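Local coordinates for genome polyprotein (Chicken sicinivirus JSY, PDB 6QWT) that probably catalyses RNA-templated RNA synthesis as the 3Dpol RNA-dependent RNA polymerase, the C-terminal part of the viral polyprotein, at residues D389-P398 / Q463-T472; H397-S408 / L424-G432. All coordinates share one frame; numbering follows the deposited sequence.

Contact 1: D389-P398 / Q463-T472; sequences DERFPTYIHP and QYRWLATVMT
Asp-389 and His-397, in the hairpin that begins at the FLKR sequence (motif E of picornaviral polymerases, at the junction of palm and thumb), meet Gln-463 and Trp-466 of the last helix, 459-469. Asp-389 lies in the loop between strands 384-388 and 396-400. Its CB rests 4.1 Å from Trp-466 CH2, and with chi1 at -174° the carboxylate swings away from the backbone N, toward the helix. OD1 turns back into the loop as an Asx motif: Phe-392 N reaches its anti lone pair at 2.9 Å, while Arg-391 N bonds from above the carboxylate plane. Asp-389 OD2 bridges the two segments, accepting from His-397 NE2 at 2.6 Å through its anti lone pair, almost straight at 170°, and from Gln-463 NE2 at 3.2 Å on the syn side, somewhat out of plane. Four N-H groups thus grip this buried carboxylate, which probably favours its anionic form.

Bent at its second torsion, Gln-463 lays its amide nearly coplanar with the imidazole, with OE1 at the ring edge, 3.5 Å from His-397 CE1. The Asp-389 bond, with that of ND1 to His-430, fixes the rotation of the His-397 ring, which lies over the six-membered ring of Trp-466 as an offset stack, centroids 3.9 Å apart and planes at 20°. Val-470 CG2 packs on the opposite indole face, and Trp-466 NE1 is held by Asp-213 O of helix 212-222. On the more exposed flank, Phe-392 CD2 touches Leu-467 CD2 as the two side chains cross at about a right angle, and Thr-472 OG1 sits over the phenyl face. Tyr-395 sets its CB 3.7 Å from Trp-466 CH2, and its ring crosses Val-470 at a slant, Tyr-395 CD2 lying 3.6 Å from Val-470 CG2.

Contact 2: H397-S408 / L424-G432; sequences HPVISPETYQQS and LCYLAHHAG
A histidine-to-histidine hydrogen bond at one end and apolar helix packing at the other, through Tyr-405 and Ala-428, join strand 396-400 and helix 402-408 to the last turns of helix 417-428 and the 3-10 segment 429-431 after it, in the thumb region. His-397 ND1 and His-430 ND1 lie 2.9 Å apart, aligned at 175°; each nitrogen is at the edge of the other ring, and the ring planes stand 65° apart. His-430 is held between two neighbours: Pro-398 CD makes a CH-pi contact over the centre of one face, 3.8 Å from the ring centroid, while His-429 NE2 lies against the opposite face. His-430 NE2 bonds to Asp-213 OD2, so both nitrogens of that ring have partners. The strand is the second arm of the motif E hairpin, and a water ties it to the helix, accepting from Ile-400 N at 3.2 Å and donating to Leu-427 O at 2.7 Å. Ile-400 CG2 packs on Leu-427 CB beside it. Beyond, helices 402-408 and 424-428 run roughly antiparallel, their axes 9.7 Å apart. A chi1 of 49° folds the Tyr-405 ring back over Pro-402 O, leaving the other face for Ala-428 CB, 3.6 Å from the ring centroid. Tyr-405 OH reaches Ala-431 CB; at the far end Leu-424 spreads its two methyls over Ser-408, with CD2 4.1 Å from Tyr-405 CB.

Overall arrangement
Contact 2 is nested along the chain inside the loop closed by contact 1: the hairpin comes first, then helices 402-408 and 417-428, and helix 459-469 last. The contact centres are about 16 Å apart, on the same side of the chain's centre, and share His-397 and Pro-398 of strand 396-400. They also touch directly, Trp-466 CD1 lying 3.5 Å from His-430 CE1 in an edge-to-face pair. Asp-213, on helix 212-222, binds a residue of each contact, Trp-466 and His-430. Helices 417-428 and 459-469 are thereby tied to one two-stranded sheet, consistent with thumb helices resting on the motif E hairpin next to the palm, as in other picornaviral polymerases.

Contact 1: D389-P398 / Q463-T472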
loop_
_atom_site.group_PDB
_atom_site.type_symbol
_atom_site.label_atom_id
_atom_site.label_comp_id
_atom_site.label_asym_id
_atom_site.label_seq_id
_atom_site.Cartn_x
_atom_site.Cartn_y
_atom_site.Cartn_z
ATOM N N ASP A 389 24.006 11.841 -0.601
ATOM C CA ASP A 389 24.347 12.893 -1.548
ATOM C C ASP A 389 25.859 13.083 -1.610
ATOM O O ASP A 389 26.551 13.029 -0.589
ATOM C CB ASP A 389 23.655 14.197 -1.150
ATOM C CG ASP A 389 23.853 15.304 -2.170
ATOM O OD1 ASP A 389 24.676 16.208 -1.912
ATOM O OD2 ASP A 389 23.183 15.272 -3.227
ATOM N N GLU A 390 26.373 13.300 -2.824
ATOM C CA GLU A 390 27.818 13.389 -3.018
ATOM C C GLU A 390 28.422 14.577 -2.279
ATOM O O GLU A 390 29.583 14.519 -1.857
ATOM C CB GLU A 390 28.142 13.476 -4.511
ATOM C CG GLU A 390 28.507 12.141 -5.149
ATOM C CD GLU A 390 28.669 12.236 -6.657
ATOM O OE1 GLU A 390 28.177 11.333 -7.368
ATOM O OE2 GLU A 390 29.290 13.212 -7.132
ATOM N N ARG A 391 27.662 15.657 -2.108
ATOM C CA ARG A 391 28.175 16.869 -1.484
ATOM C C ARG A 391 27.751 17.021 -0.031
ATOM O O ARG A 391 28.533 17.514 0.790
ATOM C CB ARG A 391 27.728 18.101 -2.276
ATOM C CG ARG A 391 28.180 19.415 -1.666
ATOM C CD ARG A 391 27.930 20.578 -2.601
ATOM N NE ARG A 391 28.293 21.846 -1.979
ATOM C CZ ARG A 391 28.243 23.020 -2.598
ATOM N NH1 ARG A 391 27.844 23.088 -3.860
ATOM N NH2 ARG A 391 28.589 24.127 -1.953
ATOM N N PHE A 392 26.526 16.613 0.308
ATOM C CA PHE A 392 26.014 16.640 1.677
ATOM C C PHE A 392 25.665 15.208 2.069
ATOM O O PHE A 392 24.492 14.803 2.015
ATOM C CB PHE A 392 24.807 17.569 1.802
ATOM C CG PHE A 392 25.043 18.947 1.252
ATOM C CD1 PHE A 392 25.553 19.952 2.057
ATOM C CD2 PHE A 392 24.749 19.242 -0.070
ATOM C CE1 PHE A 392 25.769 21.222 1.554
ATOM C CE2 PHE A 392 24.962 20.511 -0.579
ATOM C CZ PHE A 392 25.472 21.501 0.235
ATOM N N PRO A 393 26.659 14.419 2.490
ATOM C CA PRO A 393 26.442 12.968 2.659
ATOM C C PRO A 393 25.454 12.596 3.753
ATOM O O PRO A 393 25.005 11.444 3.782
ATOM C CB PRO A 393 27.845 12.437 2.988
ATOM C CG PRO A 393 28.791 13.535 2.588
ATOM C CD PRO A 393 28.044 14.809 2.794
ATOM N N THR A 394 25.109 13.511 4.660
ATOM C CA THR A 394 24.133 13.171 5.688
ATOM C C THR A 394 22.722 13.079 5.125
ATOM O O THR A 394 21.839 12.524 5.788
ATOM C CB THR A 394 24.169 14.195 6.822
ATOM O OG1 THR A 394 23.925 15.502 6.294
ATOM C CG2 THR A 394 25.524 14.175 7.520
ATOM N N TYR A 395 22.491 13.600 3.926
ATOM C CA TYR A 395 21.180 13.575 3.297
ATOM C C TYR A 395 21.159 12.515 2.204
ATOM O O TYR A 395 22.121 12.372 1.444
ATOM C CB TYR A 395 20.830 14.957 2.746
ATOM C CG TYR A 395 20.841 15.997 3.840
ATOM C CD1 TYR A 395 21.940 16.823 4.030
ATOM C CD2 TYR A 395 19.770 16.118 4.715
ATOM C CE1 TYR A 395 21.961 17.760 5.049
ATOM C CE2 TYR A 395 19.780 17.051 5.732
ATOM C CZ TYR A 395 20.876 17.869 5.896
ATOM O OH TYR A 395 20.882 18.797 6.910
ATOM N N ILE A 396 20.062 11.763 2.144
ATOM C CA ILE A 396 20.011 10.493 1.432
ATOM C C ILE A 396 19.003 10.591 0.296
ATOM O O ILE A 396 17.835 10.928 0.520
ATOM C CB ILE A 396 19.648 9.337 2.381
ATOM C CG1 ILE A 396 20.474 9.426 3.670
ATOM C CG2 ILE A 396 19.856 7.997 1.692
ATOM C CD1 ILE A 396 21.972 9.300 3.456
ATOM N N HIS A 397 19.458 10.272 -0.923
ATOM C CA HIS A 397 18.605 10.259 -2.104
ATOM C C HIS A 397 17.796 8.963 -2.162
ATOM O O HIS A 397 18.343 7.881 -1.931
ATOM C CB HIS A 397 19.438 10.377 -3.381
ATOM C CG HIS A 397 20.054 11.726 -3.592
ATOM N ND1 HIS A 397 19.407 12.743 -4.262
ATOM C CD2 HIS A 397 21.269 12.214 -3.249
ATOM C CE1 HIS A 397 20.193 13.805 -4.310
ATOM N NE2 HIS A 397 21.328 13.510 -3.703
ATOM N N PRO A 398 16.502 9.044 -2.470
ATOM C CA PRO A 398 15.755 7.847 -2.878
ATOM C C PRO A 398 15.956 7.589 -4.363
ATOM O O PRO A 398 15.444 8.324 -5.213
ATOM C CB PRO A 398 14.303 8.218 -2.547
ATOM C CG PRO A 398 14.262 9.709 -2.669
ATOM C CD PRO A 398 15.636 10.227 -2.328
ATOM N N GLN A 463 17.293 19.441 -7.927
ATOM C CA GLN A 463 18.273 19.240 -6.866
ATOM C C GLN A 463 18.180 20.336 -5.812
ATOM O O GLN A 463 18.290 20.056 -4.614
ATOM C CB GLN A 463 19.684 19.165 -7.451
ATOM C CG GLN A 463 20.800 19.124 -6.407
ATOM C CD GLN A 463 20.859 17.814 -5.627
ATOM O OE1 GLN A 463 20.021 16.925 -5.803
ATOM N NE2 GLN A 463 21.861 17.692 -4.762
ATOM N N TYR A 464 17.969 21.585 -6.232
ATOM C CA TYR A 464 17.809 22.657 -5.254
ATOM C C TYR A 464 16.595 22.409 -4.368
ATOM O O TYR A 464 16.677 22.505 -3.138
ATOM C CB TYR A 464 17.675 24.018 -5.940
ATOM C CG TYR A 464 17.076 25.045 -5.003
ATOM C CD1 TYR A 464 17.841 25.612 -3.988
ATOM C CD2 TYR A 464 15.737 25.410 -5.098
ATOM C CE1 TYR A 464 17.295 26.528 -3.113
ATOM C CE2 TYR A 464 15.185 26.325 -4.223
ATOM C CZ TYR A 464 15.968 26.881 -3.234
ATOM O OH TYR A 464 15.421 27.797 -2.362
ATOM N N ARG A 465 15.448 22.102 -4.980
ATOM C CA ARG A 465 14.230 21.927 -4.196
ATOM C C ARG A 465 14.313 20.705 -3.291
ATOM O O ARG A 465 13.732 20.711 -2.200
ATOM C CB ARG A 465 13.015 21.842 -5.121
ATOM C CG ARG A 465 12.484 23.212 -5.523
ATOM C CD ARG A 465 11.143 23.136 -6.228
ATOM N NE ARG A 465 10.066 22.675 -5.355
ATOM C CZ ARG A 465 9.486 23.416 -4.414
ATOM N NH1 ARG A 465 8.511 22.904 -3.676
ATOM N NH2 ARG A 465 9.879 24.667 -4.206
ATOM N N TRP A 466 15.040 19.663 -3.702
ATOM C CA TRP A 466 15.234 18.520 -2.816
ATOM C C TRP A 466 16.061 18.910 -1.599
ATOM O O TRP A 466 15.691 18.601 -0.460
ATOM C CB TRP A 466 15.906 17.367 -3.555
ATOM C CG TRP A 466 16.195 16.204 -2.650
ATOM C CD1 TRP A 466 15.293 15.303 -2.163
ATOM C CD2 TRP A 466 17.471 15.826 -2.108
ATOM N NE1 TRP A 466 15.926 14.386 -1.360
ATOM C CE2 TRP A 466 17.263 14.685 -1.309
ATOM C CE3 TRP A 466 18.765 16.342 -2.221
ATOM C CZ2 TRP A 466 18.302 14.049 -0.629
ATOM C CZ3 TRP A 466 19.796 15.709 -1.546
ATOM C CH2 TRP A 466 19.558 14.576 -0.761
ATOM N N LEU A 467 17.195 19.582 -1.824
ATOM C CA LEU A 467 18.029 20.027 -0.713
ATOM C C LEU A 467 17.255 20.949 0.220
ATOM O O LEU A 467 17.442 20.906 1.440
ATOM C CB LEU A 467 19.278 20.728 -1.242
ATOM C CG LEU A 467 20.371 19.846 -1.848
ATOM C CD1 LEU A 467 21.403 20.702 -2.571
ATOM C CD2 LEU A 467 21.032 18.996 -0.774
ATOM N N ALA A 468 16.368 21.776 -0.336
ATOM C CA ALA A 468 15.598 22.703 0.485
ATOM C C ALA A 468 14.640 21.960 1.407
ATOM O O ALA A 468 14.527 22.286 2.594
ATOM C CB ALA A 468 14.834 23.684 -0.406
ATOM N N THR A 469 13.931 20.959 0.882
ATOM C CA THR A 469 12.941 20.278 1.713
ATOM C C THR A 469 13.608 19.367 2.740
ATOM O O THR A 469 13.113 19.217 3.866
ATOM C CB THR A 469 11.961 19.491 0.838
ATOM O OG1 THR A 469 12.645 18.408 0.194
ATOM C CG2 THR A 469 11.338 20.400 -0.211
ATOM N N VAL A 470 14.750 18.779 2.388
ATOM C CA VAL A 470 15.437 17.832 3.261
ATOM C C VAL A 470 16.183 18.605 4.340
ATOM O O VAL A 470 16.870 18.021 5.188
ATOM C CB VAL A 470 16.383 16.920 2.453
ATOM C CG1 VAL A 470 17.714 17.607 2.175
ATOM C CG2 VAL A 470 16.601 15.600 3.171
ATOM N N MET A 471 16.030 19.926 4.308
ATOM C CA MET A 471 16.574 20.920 5.221
ATOM C C MET A 471 18.050 21.187 4.953
ATOM O O MET A 471 18.651 21.951 5.706
ATOM C CB MET A 471 16.397 20.547 6.702
ATOM C CG MET A 471 15.429 21.431 7.456
ATOM S SD MET A 471 13.713 21.107 7.025
ATOM C CE MET A 471 13.406 19.614 7.974
ATOM N N THR A 472 18.643 20.591 3.917
ATOM C CA THR A 472 20.059 20.753 3.544
ATOM C C THR A 472 21.034 20.929 4.707
ATOM O O THR A 472 22.251 20.939 4.513
ATOM C CB THR A 472 20.256 21.947 2.594
ATOM O OG1 THR A 472 21.513 21.809 1.922
ATOM C CG2 THR A 472 20.250 23.267 3.359
#

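Contact 2: H397-S408 / L424-G432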
loop_
_atom_site.group_PDB
_atom_site.type_symbol
_atom_site.label_atom_id
_atom_site.label_comp_id
_atom_site.label_asym_id
_atom_site.label_seq_id
_atom_site.Cartn_x
_atom_site.Cartn_y
_atom_site.Cartn_z
ATOM N N HIS A 397 19.458 10.272 -0.923
ATOM C CA HIS A 397 18.605 10.259 -2.104
ATOM C C HIS A 397 17.796 8.963 -2.162
ATOM O O HIS A 397 18.343 7.881 -1.931
ATOM C CB HIS A 397 19.438 10.377 -3.381
ATOM C CG HIS A 397 20.054 11.726 -3.592
ATOM N ND1 HIS A 397 19.407 12.743 -4.262
ATOM C CD2 HIS A 397 21.269 12.214 -3.249
ATOM C CE1 HIS A 397 20.193 13.805 -4.310
ATOM N NE2 HIS A 397 21.328 13.510 -3.703
ATOM N N PRO A 398 16.502 9.044 -2.470
ATOM C CA PRO A 398 15.755 7.847 -2.878
ATOM C C PRO A 398 15.956 7.589 -4.363
ATOM O O PRO A 398 15.444 8.324 -5.213
ATOM C CB PRO A 398 14.303 8.218 -2.547
ATOM C CG PRO A 398 14.262 9.709 -2.669
ATOM C CD PRO A 398 15.636 10.227 -2.328
ATOM N N VAL A 399 16.722 6.549 -4.679
ATOM C CA VAL A 399 17.097 6.239 -6.054
ATOM C C VAL A 399 16.247 5.057 -6.504
ATOM O O VAL A 399 16.543 3.902 -6.185
ATOM C CB VAL A 399 18.595 5.950 -6.179
ATOM C CG1 VAL A 399 18.980 5.722 -7.640
ATOM C CG2 VAL A 399 19.393 7.100 -5.582
ATOM N N ILE A 400 15.188 5.348 -7.253
ATOM C CA ILE A 400 14.287 4.313 -7.742
ATOM C C ILE A 400 14.950 3.567 -8.893
ATOM O O ILE A 400 15.842 4.089 -9.572
ATOM C CB ILE A 400 12.932 4.928 -8.153
ATOM C CG1 ILE A 400 11.837 3.858 -8.201
ATOM C CG2 ILE A 400 13.042 5.669 -9.481
ATOM C CD1 ILE A 400 10.435 4.422 -8.067
ATOM N N SER A 401 14.524 2.325 -9.099
ATOM C CA SER A 401 15.065 1.519 -10.184
ATOM C C SER A 401 14.804 2.210 -11.519
ATOM O O SER A 401 13.682 2.676 -11.761
ATOM C CB SER A 401 14.436 0.126 -10.182
ATOM O OG SER A 401 13.026 0.213 -10.307
ATOM N N PRO A 402 15.804 2.311 -12.399
ATOM C CA PRO A 402 15.585 3.008 -13.678
ATOM C C PRO A 402 14.465 2.410 -14.512
ATOM O O PRO A 402 13.845 3.130 -15.306
ATOM C CB PRO A 402 16.947 2.886 -14.378
ATOM C CG PRO A 402 17.929 2.710 -13.264
ATOM C CD PRO A 402 17.207 1.904 -12.218
ATOM N N GLU A 403 14.181 1.115 -14.340
ATOM C CA GLU A 403 13.103 0.477 -15.086
ATOM C C GLU A 403 11.762 1.141 -14.806
ATOM O O GLU A 403 10.877 1.131 -15.665
ATOM C CB GLU A 403 13.042 -1.015 -14.750
ATOM C CG GLU A 403 12.158 -1.818 -15.691
ATOM C CD GLU A 403 12.024 -3.275 -15.278
ATOM O OE1 GLU A 403 12.197 -4.160 -16.146
ATOM O OE2 GLU A 403 11.749 -3.536 -14.085
ATOM N N THR A 404 11.596 1.719 -13.614
ATOM C CA THR A 404 10.346 2.391 -13.273
ATOM C C THR A 404 10.026 3.500 -14.272
ATOM O O THR A 404 8.988 3.468 -14.941
ATOM C CB THR A 404 10.422 2.948 -11.848
ATOM O OG1 THR A 404 10.538 1.866 -10.914
ATOM C CG2 THR A 404 9.177 3.755 -11.530
ATOM N N TYR A 405 10.909 4.493 -14.390
ATOM C CA TYR A 405 10.618 5.635 -15.251
ATOM C C TYR A 405 11.006 5.413 -16.708
ATOM O O TYR A 405 10.515 6.141 -17.579
ATOM C CB TYR A 405 11.302 6.906 -14.724
ATOM C CG TYR A 405 12.767 6.772 -14.374
ATOM C CD1 TYR A 405 13.167 6.482 -13.075
ATOM C CD2 TYR A 405 13.753 6.969 -15.334
ATOM C CE1 TYR A 405 14.509 6.372 -12.742
ATOM C CE2 TYR A 405 15.102 6.861 -15.010
ATOM C CZ TYR A 405 15.472 6.562 -13.713
ATOM O OH TYR A 405 16.804 6.451 -13.383
ATOM N N GLN A 406 11.866 4.433 -17.000
ATOM C CA GLN A 406 12.144 4.100 -18.394
ATOM C C GLN A 406 10.943 3.426 -19.048
ATOM O O GLN A 406 10.637 3.686 -20.218
ATOM C CB GLN A 406 13.380 3.205 -18.489
ATOM C CG GLN A 406 14.692 3.947 -18.263
ATOM C CD GLN A 406 15.877 3.009 -18.123
ATOM O OE1 GLN A 406 15.713 1.803 -17.943
ATOM N NE2 GLN A 406 17.082 3.562 -18.203
ATOM N N GLN A 407 10.245 2.563 -18.308
ATOM C CA GLN A 407 9.098 1.862 -18.876
ATOM C C GLN A 407 7.829 2.706 -18.809
ATOM O O GLN A 407 7.044 2.718 -19.763
ATOM C CB GLN A 407 8.885 0.530 -18.155
ATOM C CG GLN A 407 10.029 -0.459 -18.310
ATOM C CD GLN A 407 10.286 -0.850 -19.754
ATOM O OE1 GLN A 407 9.382 -1.297 -20.463
ATOM N NE2 GLN A 407 11.527 -0.684 -20.198
ATOM N N SER A 408 7.610 3.415 -17.697
ATOM C CA SER A 408 6.363 4.159 -17.530
ATOM C C SER A 408 6.223 5.267 -18.563
ATOM O O SER A 408 5.103 5.580 -18.985
ATOM C CB SER A 408 6.276 4.752 -16.124
ATOM O OG SER A 408 6.132 3.738 -15.145
ATOM N N LEU A 424 7.597 11.960 -13.797
ATOM C CA LEU A 424 8.732 11.045 -13.792
ATOM C C LEU A 424 10.057 11.761 -13.563
ATOM O O LEU A 424 11.006 11.138 -13.072
ATOM C CB LEU A 424 8.779 10.256 -15.103
ATOM C CG LEU A 424 7.579 9.327 -15.332
ATOM C CD1 LEU A 424 7.643 8.679 -16.704
ATOM C CD2 LEU A 424 7.474 8.263 -14.242
ATOM N N CYS A 425 10.139 13.052 -13.895
ATOM C CA CYS A 425 11.332 13.825 -13.567
ATOM C C CYS A 425 11.583 13.833 -12.065
ATOM O O CYS A 425 12.736 13.812 -11.621
ATOM C CB CYS A 425 11.190 15.251 -14.094
ATOM S SG CYS A 425 11.257 15.369 -15.890
ATOM N N TYR A 426 10.512 13.860 -11.266
ATOM C CA TYR A 426 10.658 13.849 -9.816
ATOM C C TYR A 426 11.288 12.559 -9.310
ATOM O O TYR A 426 11.854 12.548 -8.211
ATOM C CB TYR A 426 9.300 14.052 -9.144
ATOM C CG TYR A 426 8.666 15.390 -9.434
ATOM C CD1 TYR A 426 7.428 15.474 -10.058
ATOM C CD2 TYR A 426 9.303 16.576 -9.079
ATOM C CE1 TYR A 426 6.841 16.698 -10.325
ATOM C CE2 TYR A 426 8.723 17.808 -9.344
ATOM C CZ TYR A 426 7.491 17.861 -9.967
ATOM O OH TYR A 426 6.903 19.077 -10.233
ATOM N N LEU A 427 11.198 11.477 -10.083
ATOM C CA LEU A 427 11.785 10.202 -9.695
ATOM C C LEU A 427 13.191 10.020 -10.248
ATOM O O LEU A 427 14.064 9.486 -9.556
ATOM C CB LEU A 427 10.893 9.046 -10.165
ATOM C CG LEU A 427 9.433 9.064 -9.699
ATOM C CD1 LEU A 427 8.661 7.904 -10.308
ATOM C CD2 LEU A 427 9.363 9.017 -8.184
ATOM N N ALA A 428 13.427 10.472 -11.481
ATOM C CA ALA A 428 14.632 10.130 -12.228
ATOM C C ALA A 428 15.849 10.978 -11.875
ATOM O O ALA A 428 16.978 10.491 -11.998
ATOM C CB ALA A 428 14.358 10.249 -13.731
ATOM N N HIS A 429 15.664 12.227 -11.441
ATOM C CA HIS A 429 16.815 13.098 -11.215
ATOM C C HIS A 429 17.707 12.610 -10.080
ATOM O O HIS A 429 18.889 12.972 -10.041
ATOM C CB HIS A 429 16.357 14.531 -10.935
ATOM C CG HIS A 429 15.913 14.759 -9.523
ATOM N ND1 HIS A 429 16.787 15.111 -8.515
ATOM C CD2 HIS A 429 14.689 14.683 -8.952
ATOM C CE1 HIS A 429 16.118 15.242 -7.383
ATOM N NE2 HIS A 429 14.844 14.987 -7.621
ATOM N N HIS A 430 17.173 11.800 -9.159
ATOM C CA HIS A 430 17.958 11.287 -8.040
ATOM C C HIS A 430 19.080 10.351 -8.477
ATOM O O HIS A 430 19.968 10.064 -7.668
ATOM C CB HIS A 430 17.049 10.561 -7.047
ATOM C CG HIS A 430 16.208 11.478 -6.212
ATOM N ND1 HIS A 430 16.753 12.407 -5.353
ATOM C CD2 HIS A 430 14.866 11.608 -6.108
ATOM C CE1 HIS A 430 15.781 13.070 -4.751
ATOM N NE2 HIS A 430 14.625 12.606 -5.192
ATOM N N ALA A 431 19.065 9.871 -9.716
ATOM C CA ALA A 431 20.120 9.001 -10.219
ATOM C C ALA A 431 21.416 9.744 -10.515
ATOM O O ALA A 431 22.403 9.100 -10.883
ATOM C CB ALA A 431 19.649 8.279 -11.486
ATOM N N GLY A 432 21.442 11.066 -10.370
ATOM C CA GLY A 432 22.597 11.850 -10.734
ATOM C C GLY A 432 22.316 12.724 -11.940
ATOM O O GLY A 432 21.478 12.398 -12.785
HETATM O O HOH W 1 13.853 8.300 -7.142
#